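Local atomic coordinates of decapping nuclease RAI1 (PDB entry 5BUD), a protein that removes NAD caps and other 5'-end cap structures from RNA in a divalent-metal-dependent manner and stabilises and stimulates the exoribonuclease RAT1. Residues F24-D29 with F78-K83; A84-E89 with T384-S389; E204-V209 with N241-L246. All blocks are in the same frame, centred on the assembly; numbering follows the deposited sequence.

Contact 1: residues F24-D29 with F78-K83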
loop_
_atom_site.group_PDB
_atom_site.type_symbol
_atom_site.label_atom_id
_atom_site.label_comp_id
_atom_site.label_asym_id
_atom_site.label_seq_id
_atom_site.Cartn_x
_atom_site.Cartn_y
_atom_site.Cartn_z
ATOM N N PHE A 24 -6.090 11.760 9.429
ATOM C CA PHE A 24 -7.468 11.784 8.973
ATOM C C PHE A 24 -7.666 10.655 7.976
ATOM O O PHE A 24 -6.733 9.895 7.714
ATOM C CB PHE A 24 -7.798 13.148 8.306
ATOM C CG PHE A 24 -6.941 13.451 7.096
ATOM C CD1 PHE A 24 -5.756 14.118 7.232
ATOM C CD2 PHE A 24 -7.323 13.029 5.841
ATOM C CE1 PHE A 24 -4.953 14.368 6.151
ATOM C CE2 PHE A 24 -6.531 13.290 4.732
ATOM C CZ PHE A 24 -5.338 13.949 4.890
ATOM N N SER A 25 -8.872 10.576 7.408
ATOM C CA SER A 25 -9.199 9.633 6.377
ATOM C C SER A 25 -10.070 10.272 5.319
ATOM O O SER A 25 -10.635 11.337 5.535
ATOM C CB SER A 25 -9.965 8.463 6.965
ATOM O OG SER A 25 -11.101 8.938 7.647
ATOM N N TYR A 26 -10.199 9.571 4.202
ATOM C CA TYR A 26 -11.108 9.929 3.144
ATOM C C TYR A 26 -11.426 8.620 2.422
ATOM O O TYR A 26 -10.952 7.559 2.852
ATOM C CB TYR A 26 -10.497 11.026 2.250
ATOM C CG TYR A 26 -9.253 10.698 1.465
ATOM C CD1 TYR A 26 -8.024 10.576 2.082
ATOM C CD2 TYR A 26 -9.297 10.554 0.090
ATOM C CE1 TYR A 26 -6.865 10.298 1.367
ATOM C CE2 TYR A 26 -8.154 10.270 -0.638
ATOM C CZ TYR A 26 -6.934 10.142 0.008
ATOM O OH TYR A 26 -5.820 9.861 -0.744
ATOM N N ALA A 27 -12.218 8.671 1.352
ATOM C CA ALA A 27 -12.743 7.469 0.769
ATOM C C ALA A 27 -12.940 7.634 -0.724
ATOM O O ALA A 27 -12.927 8.764 -1.234
ATOM C CB ALA A 27 -14.064 7.113 1.459
ATOM N N ARG A 28 -13.099 6.512 -1.418
ATOM C CA ARG A 28 -13.550 6.507 -2.806
ATOM C C ARG A 28 -14.851 5.732 -2.883
ATOM O O ARG A 28 -14.932 4.626 -2.347
ATOM C CB ARG A 28 -12.515 5.869 -3.704
ATOM C CG ARG A 28 -12.688 6.244 -5.165
ATOM C CD ARG A 28 -11.475 5.809 -5.963
ATOM N NE ARG A 28 -11.432 4.357 -6.065
ATOM C CZ ARG A 28 -10.489 3.681 -6.691
ATOM N NH1 ARG A 28 -9.510 4.320 -7.311
ATOM N NH2 ARG A 28 -10.532 2.362 -6.710
ATOM N N ASP A 29 -15.876 6.304 -3.518
ATOM C CA ASP A 29 -17.179 5.635 -3.591
ATOM C C ASP A 29 -17.248 4.659 -4.747
ATOM O O ASP A 29 -16.294 4.504 -5.512
ATOM C CB ASP A 29 -18.365 6.636 -3.544
ATOM C CG ASP A 29 -18.574 7.428 -4.845
ATOM O OD1 ASP A 29 -18.093 7.034 -5.926
ATOM O OD2 ASP A 29 -19.262 8.467 -4.754
ATOM N N PHE A 78 -2.842 11.890 -6.532
ATOM C CA PHE A 78 -2.414 13.021 -5.709
ATOM C C PHE A 78 -3.410 14.161 -5.607
ATOM O O PHE A 78 -3.485 14.834 -4.561
ATOM C CB PHE A 78 -1.024 13.530 -6.109
ATOM C CG PHE A 78 0.016 13.327 -5.044
ATOM C CD1 PHE A 78 0.039 14.142 -3.931
ATOM C CD2 PHE A 78 0.952 12.332 -5.145
ATOM C CE1 PHE A 78 0.982 13.962 -2.928
ATOM C CE2 PHE A 78 1.914 12.158 -4.159
ATOM C CZ PHE A 78 1.919 12.966 -3.054
ATOM N N ASN A 79 -4.158 14.417 -6.679
ATOM C CA ASN A 79 -5.219 15.454 -6.637
ATOM C C ASN A 79 -6.101 15.280 -5.432
ATOM O O ASN A 79 -6.262 16.203 -4.626
ATOM C CB ASN A 79 -6.082 15.405 -7.894
ATOM C CG ASN A 79 -7.003 16.601 -8.020
ATOM O OD1 ASN A 79 -8.085 16.631 -7.428
ATOM N ND2 ASN A 79 -6.587 17.597 -8.803
ATOM N N SER A 80 -6.674 14.090 -5.295
ATOM C CA SER A 80 -7.606 13.819 -4.210
ATOM C C SER A 80 -6.917 13.827 -2.855
ATOM O O SER A 80 -7.474 14.331 -1.891
ATOM C CB SER A 80 -8.408 12.527 -4.448
ATOM O OG SER A 80 -7.594 11.363 -4.454
ATOM N N LEU A 81 -5.678 13.350 -2.784
ATOM C CA LEU A 81 -4.979 13.367 -1.518
ATOM C C LEU A 81 -4.738 14.815 -1.095
ATOM O O LEU A 81 -4.957 15.164 0.045
ATOM C CB LEU A 81 -3.656 12.594 -1.606
ATOM C CG LEU A 81 -2.705 12.686 -0.390
ATOM C CD1 LEU A 81 -3.367 12.254 0.913
ATOM C CD2 LEU A 81 -1.450 11.858 -0.645
ATOM N N LEU A 82 -4.297 15.671 -2.017
ATOM C CA LEU A 82 -4.076 17.092 -1.659
ATOM C C LEU A 82 -5.356 17.790 -1.230
ATOM O O LEU A 82 -5.318 18.654 -0.350
ATOM C CB LEU A 82 -3.409 17.883 -2.795
ATOM C CG LEU A 82 -1.994 17.422 -3.148
ATOM C CD1 LEU A 82 -1.492 18.209 -4.340
ATOM C CD2 LEU A 82 -1.001 17.461 -1.962
ATOM N N LYS A 83 -6.473 17.405 -1.836
ATOM C CA LYS A 83 -7.768 18.028 -1.525
ATOM C C LYS A 83 -8.180 17.652 -0.121
ATOM O O LYS A 83 -8.695 18.497 0.657
ATOM C CB LYS A 83 -8.816 17.632 -2.551
ATOM C CG LYS A 83 -10.216 18.131 -2.250
ATOM C CD LYS A 83 -10.870 18.799 -3.449
ATOM C CE LYS A 83 -12.273 19.298 -3.132
ATOM N NZ LYS A 83 -13.261 18.322 -3.634
HETATM O O HOH W 1 -5.949 9.689 -3.386
#

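Contact 2: residues A84-E89 with T384-S389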
loop_
_atom_site.group_PDB
_atom_site.type_symbol
_atom_site.label_atom_id
_atom_site.label_comp_id
_atom_site.label_asym_id
_atom_site.label_seq_id
_atom_site.Cartn_x
_atom_site.Cartn_y
_atom_site.Cartn_z
ATOM N N ALA A 84 -7.933 16.381 0.217
ATOM C CA ALA A 84 -8.143 15.886 1.574
ATOM C C ALA A 84 -7.239 16.617 2.537
ATOM O O ALA A 84 -7.691 17.035 3.596
ATOM C CB ALA A 84 -7.884 14.376 1.634
ATOM N N ILE A 85 -5.967 16.787 2.175
ATOM C CA ILE A 85 -5.003 17.546 3.010
ATOM C C ILE A 85 -5.438 19.025 3.239
ATOM O O ILE A 85 -5.348 19.527 4.353
ATOM C CB ILE A 85 -3.577 17.469 2.416
ATOM C CG1 ILE A 85 -2.972 16.063 2.681
ATOM C CG2 ILE A 85 -2.671 18.528 3.005
ATOM C CD1 ILE A 85 -1.645 15.778 1.995
ATOM N N ILE A 86 -5.924 19.705 2.194
ATOM C CA ILE A 86 -6.413 21.106 2.338
ATOM C C ILE A 86 -7.574 21.161 3.352
ATOM O O ILE A 86 -7.574 21.977 4.253
ATOM C CB ILE A 86 -6.876 21.709 0.983
ATOM C CG1 ILE A 86 -5.682 21.859 0.026
ATOM C CG2 ILE A 86 -7.554 23.067 1.204
ATOM C CD1 ILE A 86 -6.070 21.929 -1.444
ATOM N N LYS A 87 -8.527 20.248 3.227
ATOM C CA LYS A 87 -9.619 20.153 4.204
ATOM C C LYS A 87 -9.131 20.011 5.641
ATOM O O LYS A 87 -9.597 20.739 6.546
ATOM C CB LYS A 87 -10.538 19.000 3.858
ATOM C CG LYS A 87 -11.799 18.948 4.698
ATOM C CD LYS A 87 -12.828 18.002 4.086
ATOM C CE LYS A 87 -14.068 17.890 4.959
ATOM N NZ LYS A 87 -13.703 17.435 6.324
ATOM N N TYR A 88 -8.184 19.086 5.866
ATOM C CA TYR A 88 -7.664 18.842 7.206
ATOM C C TYR A 88 -6.902 20.032 7.707
ATOM O O TYR A 88 -7.085 20.465 8.835
ATOM C CB TYR A 88 -6.741 17.601 7.213
ATOM C CG TYR A 88 -6.101 17.276 8.562
ATOM C CD1 TYR A 88 -6.857 16.757 9.618
ATOM C CD2 TYR A 88 -4.737 17.448 8.764
ATOM C CE1 TYR A 88 -6.269 16.455 10.846
ATOM C CE2 TYR A 88 -4.136 17.143 9.981
ATOM C CZ TYR A 88 -4.904 16.656 11.016
ATOM O OH TYR A 88 -4.284 16.358 12.204
ATOM N N GLU A 89 -5.993 20.545 6.888
ATOM C CA GLU A 89 -5.141 21.631 7.312
ATOM C C GLU A 89 -5.952 22.918 7.548
ATOM O O GLU A 89 -5.566 23.733 8.362
ATOM C CB GLU A 89 -4.030 21.868 6.288
ATOM C CG GLU A 89 -3.012 20.719 6.160
ATOM C CD GLU A 89 -1.869 21.025 5.185
ATOM O OE1 GLU A 89 -2.029 21.903 4.287
ATOM O OE2 GLU A 89 -0.782 20.400 5.332
ATOM N N THR A 384 -1.416 24.607 -3.925
ATOM C CA THR A 384 -0.371 25.639 -3.871
ATOM C C THR A 384 -0.918 26.962 -3.280
ATOM O O THR A 384 -0.287 27.572 -2.401
ATOM C CB THR A 384 0.321 25.845 -5.243
ATOM O OG1 THR A 384 -0.627 26.268 -6.239
ATOM C CG2 THR A 384 0.976 24.536 -5.726
ATOM N N GLU A 385 -2.106 27.365 -3.727
ATOM C CA GLU A 385 -2.745 28.583 -3.198
ATOM C C GLU A 385 -3.019 28.451 -1.718
ATOM O O GLU A 385 -2.716 29.361 -0.947
ATOM C CB GLU A 385 -4.065 28.879 -3.899
ATOM C CG GLU A 385 -4.658 30.199 -3.470
ATOM C CD GLU A 385 -5.996 30.506 -4.110
ATOM O OE1 GLU A 385 -6.247 30.088 -5.256
ATOM O OE2 GLU A 385 -6.788 31.189 -3.446
ATOM N N TRP A 386 -3.611 27.321 -1.317
ATOM C CA TRP A 386 -3.825 27.084 0.109
ATOM C C TRP A 386 -2.524 27.273 0.888
ATOM O O TRP A 386 -2.495 28.003 1.877
ATOM C CB TRP A 386 -4.429 25.703 0.391
ATOM C CG TRP A 386 -4.220 25.274 1.827
ATOM C CD1 TRP A 386 -3.415 24.250 2.278
ATOM C CD2 TRP A 386 -4.776 25.890 3.004
ATOM N NE1 TRP A 386 -3.445 24.193 3.662
ATOM C CE2 TRP A 386 -4.270 25.179 4.131
ATOM C CE3 TRP A 386 -5.644 26.969 3.220
ATOM C CZ2 TRP A 386 -4.622 25.505 5.437
ATOM C CZ3 TRP A 386 -5.981 27.300 4.534
ATOM C CH2 TRP A 386 -5.471 26.567 5.621
ATOM N N ARG A 387 -1.447 26.628 0.461
ATOM C CA ARG A 387 -0.195 26.716 1.235
ATOM C C ARG A 387 0.459 28.126 1.247
ATOM O O ARG A 387 1.047 28.565 2.274
ATOM C CB ARG A 387 0.825 25.666 0.781
ATOM C CG ARG A 387 0.444 24.228 1.146
ATOM C CD ARG A 387 0.479 24.008 2.659
ATOM N NE ARG A 387 0.461 22.597 3.026
ATOM C CZ ARG A 387 1.527 21.797 3.042
ATOM N NH1 ARG A 387 2.715 22.245 2.683
ATOM N NH2 ARG A 387 1.384 20.519 3.392
ATOM N N GLN A 388 0.364 28.821 0.118
ATOM C CA GLN A 388 0.855 30.201 0.022
ATOM C C GLN A 388 0.081 31.115 0.964
ATOM O O GLN A 388 0.656 32.045 1.522
ATOM C CB GLN A 388 0.745 30.730 -1.406
ATOM C CG GLN A 388 1.742 30.101 -2.366
ATOM C CD GLN A 388 1.272 30.134 -3.810
ATOM O OE1 GLN A 388 0.181 30.636 -4.124
ATOM N NE2 GLN A 388 2.075 29.566 -4.693
ATOM N N SER A 389 -1.205 30.823 1.151
ATOM C CA SER A 389 -2.084 31.613 2.036
ATOM C C SER A 389 -1.731 31.567 3.526
ATOM O O SER A 389 -2.079 32.491 4.258
ATOM C CB SER A 389 -3.547 31.191 1.875
ATOM O OG SER A 389 -3.867 30.082 2.700
#

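Contact 3: residues E204-V209 with N241-L246. With MN (manganese (II) ion), chain E; nucleotides of chain C.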
loop_
_atom_site.group_PDB
_atom_site.type_symbol
_atom_site.label_atom_id
_atom_site.label_comp_id
_atom_site.label_asym_id
_atom_site.label_seq_id
_atom_site.Cartn_x
_atom_site.Cartn_y
_atom_site.Cartn_z
ATOM N N GLU A 204 -14.756 0.861 -4.464
ATOM C CA GLU A 204 -14.875 1.442 -3.138
ATOM C C GLU A 204 -13.569 1.277 -2.371
ATOM O O GLU A 204 -12.951 0.220 -2.445
ATOM C CB GLU A 204 -16.009 0.782 -2.364
ATOM C CG GLU A 204 -17.404 0.995 -2.960
ATOM C CD GLU A 204 -18.436 0.183 -2.196
ATOM O OE1 GLU A 204 -18.499 -1.052 -2.411
ATOM O OE2 GLU A 204 -19.154 0.772 -1.364
ATOM N N GLN A 205 -13.175 2.318 -1.645
ATOM C CA GLN A 205 -11.932 2.318 -0.879
ATOM C C GLN A 205 -12.067 3.227 0.327
ATOM O O GLN A 205 -12.728 4.269 0.260
ATOM C CB GLN A 205 -10.779 2.918 -1.683
ATOM C CG GLN A 205 -10.381 2.252 -2.967
ATOM C CD GLN A 205 -9.166 2.959 -3.572
ATOM O OE1 GLN A 205 -9.099 4.206 -3.610
ATOM N NE2 GLN A 205 -8.207 2.179 -4.034
ATOM N N TYR A 206 -11.403 2.848 1.412
ATOM C CA TYR A 206 -11.241 3.688 2.562
ATOM C C TYR A 206 -9.752 3.950 2.737
ATOM O O TYR A 206 -8.954 2.995 2.859
ATOM C CB TYR A 206 -11.783 2.987 3.777
ATOM C CG TYR A 206 -11.631 3.736 5.071
ATOM C CD1 TYR A 206 -12.534 4.724 5.458
ATOM C CD2 TYR A 206 -10.605 3.437 5.931
ATOM C CE1 TYR A 206 -12.380 5.396 6.676
ATOM C CE2 TYR A 206 -10.456 4.086 7.127
ATOM C CZ TYR A 206 -11.349 5.039 7.507
ATOM O OH TYR A 206 -11.112 5.654 8.724
ATOM N N LEU A 207 -9.382 5.226 2.757
ATOM C CA LEU A 207 -7.992 5.605 2.848
ATOM C C LEU A 207 -7.662 6.335 4.129
ATOM O O LEU A 207 -8.290 7.344 4.477
ATOM C CB LEU A 207 -7.563 6.444 1.643
ATOM C CG LEU A 207 -7.761 5.705 0.310
ATOM C CD1 LEU A 207 -9.045 6.181 -0.341
ATOM C CD2 LEU A 207 -6.583 5.934 -0.623
ATOM N N SER A 208 -6.627 5.838 4.796
ATOM C CA SER A 208 -6.078 6.460 5.967
ATOM C C SER A 208 -4.854 7.258 5.547
ATOM O O SER A 208 -4.034 6.805 4.741
ATOM C CB SER A 208 -5.651 5.388 6.963
ATOM O OG SER A 208 -5.236 5.923 8.191
ATOM N N VAL A 209 -4.726 8.436 6.120
ATOM C CA VAL A 209 -3.526 9.223 6.024
ATOM C C VAL A 209 -2.919 9.302 7.402
ATOM O O VAL A 209 -3.550 9.783 8.353
ATOM C CB VAL A 209 -3.799 10.628 5.472
ATOM C CG1 VAL A 209 -2.521 11.438 5.433
ATOM C CG2 VAL A 209 -4.339 10.511 4.070
ATOM N N ASN A 241 -4.668 1.003 15.520
ATOM C CA ASN A 241 -4.638 -0.249 16.252
ATOM C C ASN A 241 -5.782 -1.217 15.951
ATOM O O ASN A 241 -5.665 -2.389 16.267
ATOM C CB ASN A 241 -4.567 0.020 17.771
ATOM C CG ASN A 241 -3.200 0.533 18.222
ATOM O OD1 ASN A 241 -2.229 0.438 17.502
ATOM N ND2 ASN A 241 -3.129 1.074 19.434
ATOM N N HIS A 242 -6.866 -0.738 15.323
ATOM C CA HIS A 242 -8.005 -1.581 15.005
ATOM C C HIS A 242 -8.167 -1.965 13.533
ATOM O O HIS A 242 -9.111 -2.673 13.180
ATOM C CB HIS A 242 -9.278 -0.915 15.560
ATOM C CG HIS A 242 -9.345 -0.970 17.046
ATOM N ND1 HIS A 242 -10.081 -1.916 17.715
ATOM C CD2 HIS A 242 -8.682 -0.270 17.989
ATOM C CE1 HIS A 242 -9.881 -1.782 19.015
ATOM N NE2 HIS A 242 -9.046 -0.780 19.204
ATOM N N TYR A 243 -7.240 -1.529 12.686
ATOM C CA TYR A 243 -7.300 -1.843 11.261
ATOM C C TYR A 243 -6.733 -3.231 10.948
ATOM O O TYR A 243 -5.901 -3.752 11.693
ATOM C CB TYR A 243 -6.556 -0.781 10.443
ATOM C CG TYR A 243 -7.179 0.608 10.429
ATOM C CD1 TYR A 243 -8.532 0.802 10.595
ATOM C CD2 TYR A 243 -6.396 1.720 10.178
ATOM C CE1 TYR A 243 -9.087 2.088 10.549
ATOM C CE2 TYR A 243 -6.934 2.991 10.128
ATOM C CZ TYR A 243 -8.286 3.170 10.326
ATOM O OH TYR A 243 -8.811 4.447 10.273
ATOM N N VAL A 244 -7.214 -3.805 9.848
ATOM C CA VAL A 244 -6.856 -5.137 9.392
ATOM C C VAL A 244 -6.573 -5.092 7.902
ATOM O O VAL A 244 -7.279 -4.374 7.106
ATOM C CB VAL A 244 -8.006 -6.137 9.625
ATOM C CG1 VAL A 244 -7.616 -7.523 9.183
ATOM C CG2 VAL A 244 -8.449 -6.136 11.080
ATOM N N GLU A 245 -5.560 -5.863 7.518
ATOM C CA GLU A 245 -5.229 -6.146 6.129
ATOM C C GLU A 245 -5.617 -7.556 5.775
ATOM O O GLU A 245 -5.272 -8.521 6.497
ATOM C CB GLU A 245 -3.725 -5.946 5.899
ATOM C CG GLU A 245 -3.205 -6.244 4.505
ATOM C CD GLU A 245 -3.785 -5.379 3.398
ATOM O OE1 GLU A 245 -3.956 -5.950 2.290
ATOM O OE2 GLU A 245 -4.032 -4.150 3.611
ATOM N N LEU A 246 -6.318 -7.685 4.653
ATOM C CA LEU A 246 -6.736 -8.978 4.141
ATOM C C LEU A 246 -5.841 -9.425 3.004
ATOM O O LEU A 246 -5.385 -8.617 2.198
ATOM C CB LEU A 246 -8.221 -8.943 3.686
ATOM C CG LEU A 246 -9.173 -8.508 4.800
ATOM C CD1 LEU A 246 -10.608 -8.505 4.298
ATOM C CD2 LEU A 246 -9.115 -9.427 6.026
HETATM MN MN MN E . -5.683 -6.631 1.230
ATOM O OP3 U C 1 -3.003 -5.046 -1.373
ATOM P P U C 1 -4.283 -5.757 -1.106
ATOM O OP1 U C 1 -4.068 -7.095 -0.477
ATOM O OP2 U C 1 -5.294 -4.862 -0.441
ATOM O "O5'" U C 1 -4.828 -6.015 -2.590
ATOM C "C5'" U C 1 -6.230 -6.248 -2.792
ATOM C "C4'" U C 1 -6.478 -7.209 -3.934
ATOM O "O4'" U C 1 -6.322 -6.515 -5.197
ATOM C "C3'" U C 1 -5.556 -8.417 -4.063
ATOM O "O3'" U C 1 -5.942 -9.448 -3.158
ATOM C "C2'" U C 1 -5.812 -8.805 -5.514
ATOM O "O2'" U C 1 -7.074 -9.401 -5.713
ATOM C "C1'" U C 1 -5.879 -7.428 -6.182
ATOM N N1 U C 1 -4.591 -6.965 -6.718
ATOM C C2 U C 1 -4.219 -7.462 -7.949
ATOM O O2 U C 1 -4.912 -8.230 -8.584
ATOM N N3 U C 1 -3.019 -6.995 -8.421
ATOM C C4 U C 1 -2.161 -6.116 -7.795
ATOM O O4 U C 1 -1.111 -5.797 -8.352
ATOM C C5 U C 1 -2.607 -5.658 -6.515
ATOM C C6 U C 1 -3.775 -6.094 -6.028
HETATM O O HOH W 2 -7.398 -7.577 0.337
#

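Contact 1: residues F24-D29 with F78-K83
Y26 and L81 make the dry half of a strand-on-helix contact in the PD-(D/E)XK-type nuclease fold, where strand 21-28 is laid against the first turns of helix 78-92. The tyrosine ring projects from the strand and meets the leucine side chain at about a right angle. Its phenol oxygen rides over the leucine stem, with Y26 OH 3.6 Å from L81 CB, while Y26 CE1 lies 4.0 Å from L81 CD1. With chi1 at 172° and chi2 at 56°, L81 brings CD1 to the phenol end of the ring. Strand 205-214 backs this dry half, because V209 touches both Y26 and L81; A84, one turn further along the helix, also touches Y26 and F24.

The S80 side is looser. S80 OG comes no nearer to the ring than 4.0 Å, at Y26 CE2, and no direct hydrogen bond joins strand and helix. A water fills this polar corner instead, even though all three touching residues are buried. S80 OG is also hydrogen-bonded to D77, just before the segment. The bridging water lies in the plane of the tyrosine ring, 2.7 Å from Y26 OH and 2.6 Å from S80 OG.

Contact 2: residues A84-E89 with T384-S389
E89 OE1 is gripped from two directions by neighbouring residues of the other helix. The indole W386 NE1 donates to E89 OE1 at 2.8 Å, reaching it on the anti side of the carboxylate and almost within the plane of the indole. R387 NE takes the syn lone pair of the same E89 OE1 at 2.9 Å, in a fairly straight bond (159°). The guanidinium is thus engaged side-on, and its second nitrogen, R387 NH2, bonds the syn lone pair of E89 OE2, also at 2.9 Å, though this bond is more bent (134°) and tilted from the guanidinium plane. The indole N-H and the two arginine nitrogens probably favour the ionised form of this buried carboxylate and limit its rotation; the backbone N of I96 is a further partner of OE2. R387 in turn is held by a salt bridge from NH1 to D129 and a hydrogen bond from NH2 to Q131.

These groups tie together two nearly parallel helices, 78-92 and the C-terminal 381-389, whose short segments cross at 26° with axes 10.6 Å apart. The W386 indole lies between them, swung toward helix 78-92 by its first torsion. There I86 CG2 sits 4.0 Å from W386 CG, over one face and offset toward the rim. The benzo side of the indole reaches the backbone carbonyl of E89, W386 CZ2 lying 3.5 Å from E89 O.

Contact 3: residues E204-V209 with N241-L246
Y243 meets Y206 and S208 across an intervening strand of the PD-(D/E)XK nuclease core: strand 217-228 pairs antiparallel with both 205-214 and 243-250, so the side chains touch over it, with I225 of that strand touching all three. Segment 241-246 enters from a short 3-10 turn, and Y243 is the first residue of its strand. The two tyrosines cross at about a right angle. Y206 OH donates to Y243 OH over 3.0 Å, and the acceptor lies at the edge of the Y206 ring, in its plane. Carbon contact supports the bond, Y206 CE2 being 4.0 Å from Y243 CZ. Further along, S208 OG comes up to the edge of the Y243 ring, 3.9 Å from Y243 CE2. Y243 OH and S208 OG both hydrogen-bond E22, whose carboxylate oxygen OE1 therefore links the two strands, so the buried hydroxyls are satisfied within a small polar network.

Past V244, the chain reaches the active site with E245 and L246, which with K247 form the E-x-K element of the family motif. The E245 chain is bent at chi2 (62°), and its OE1 lies 2.1 Å from one of the bound manganese ions; K247 NZ hydrogen-bonds the same OE1. L246 contributes only its backbone, L246 O lying 2.2 Å from this metal. D226, on the intervening strand, completes the protein ligands and also binds another manganese together with E224. A water oxygen lies 2.1 Å from the first manganese, and the remaining two positions go to the terminal phosphate of the bound RNA: U1 of chain C straddles that ion with OP1 at 2.4 Å and OP2 at 2.5 Å.

Contact 1 lies between the others, its centre about 13 Å from those of contacts 2 and 3, whose own centres are about 24 Å apart; these two do not touch, although their nearest atoms are about 5 Å apart. Helix 78-92 serves contacts 1 and 2 with successive turns, and F24 bridges them by packing on Y88. Strands 21-28 and 205-214 pair antiparallel, joining contact 1 to contact 3 through backbone hydrogen bonds. Along the chain, contact 1 closes first; both segments of contact 3 then fall between A84-E89 and T384-S389. The C-terminal helix is thereby connected, through helix 78-92 and two strands, to the core that carries the manganese site.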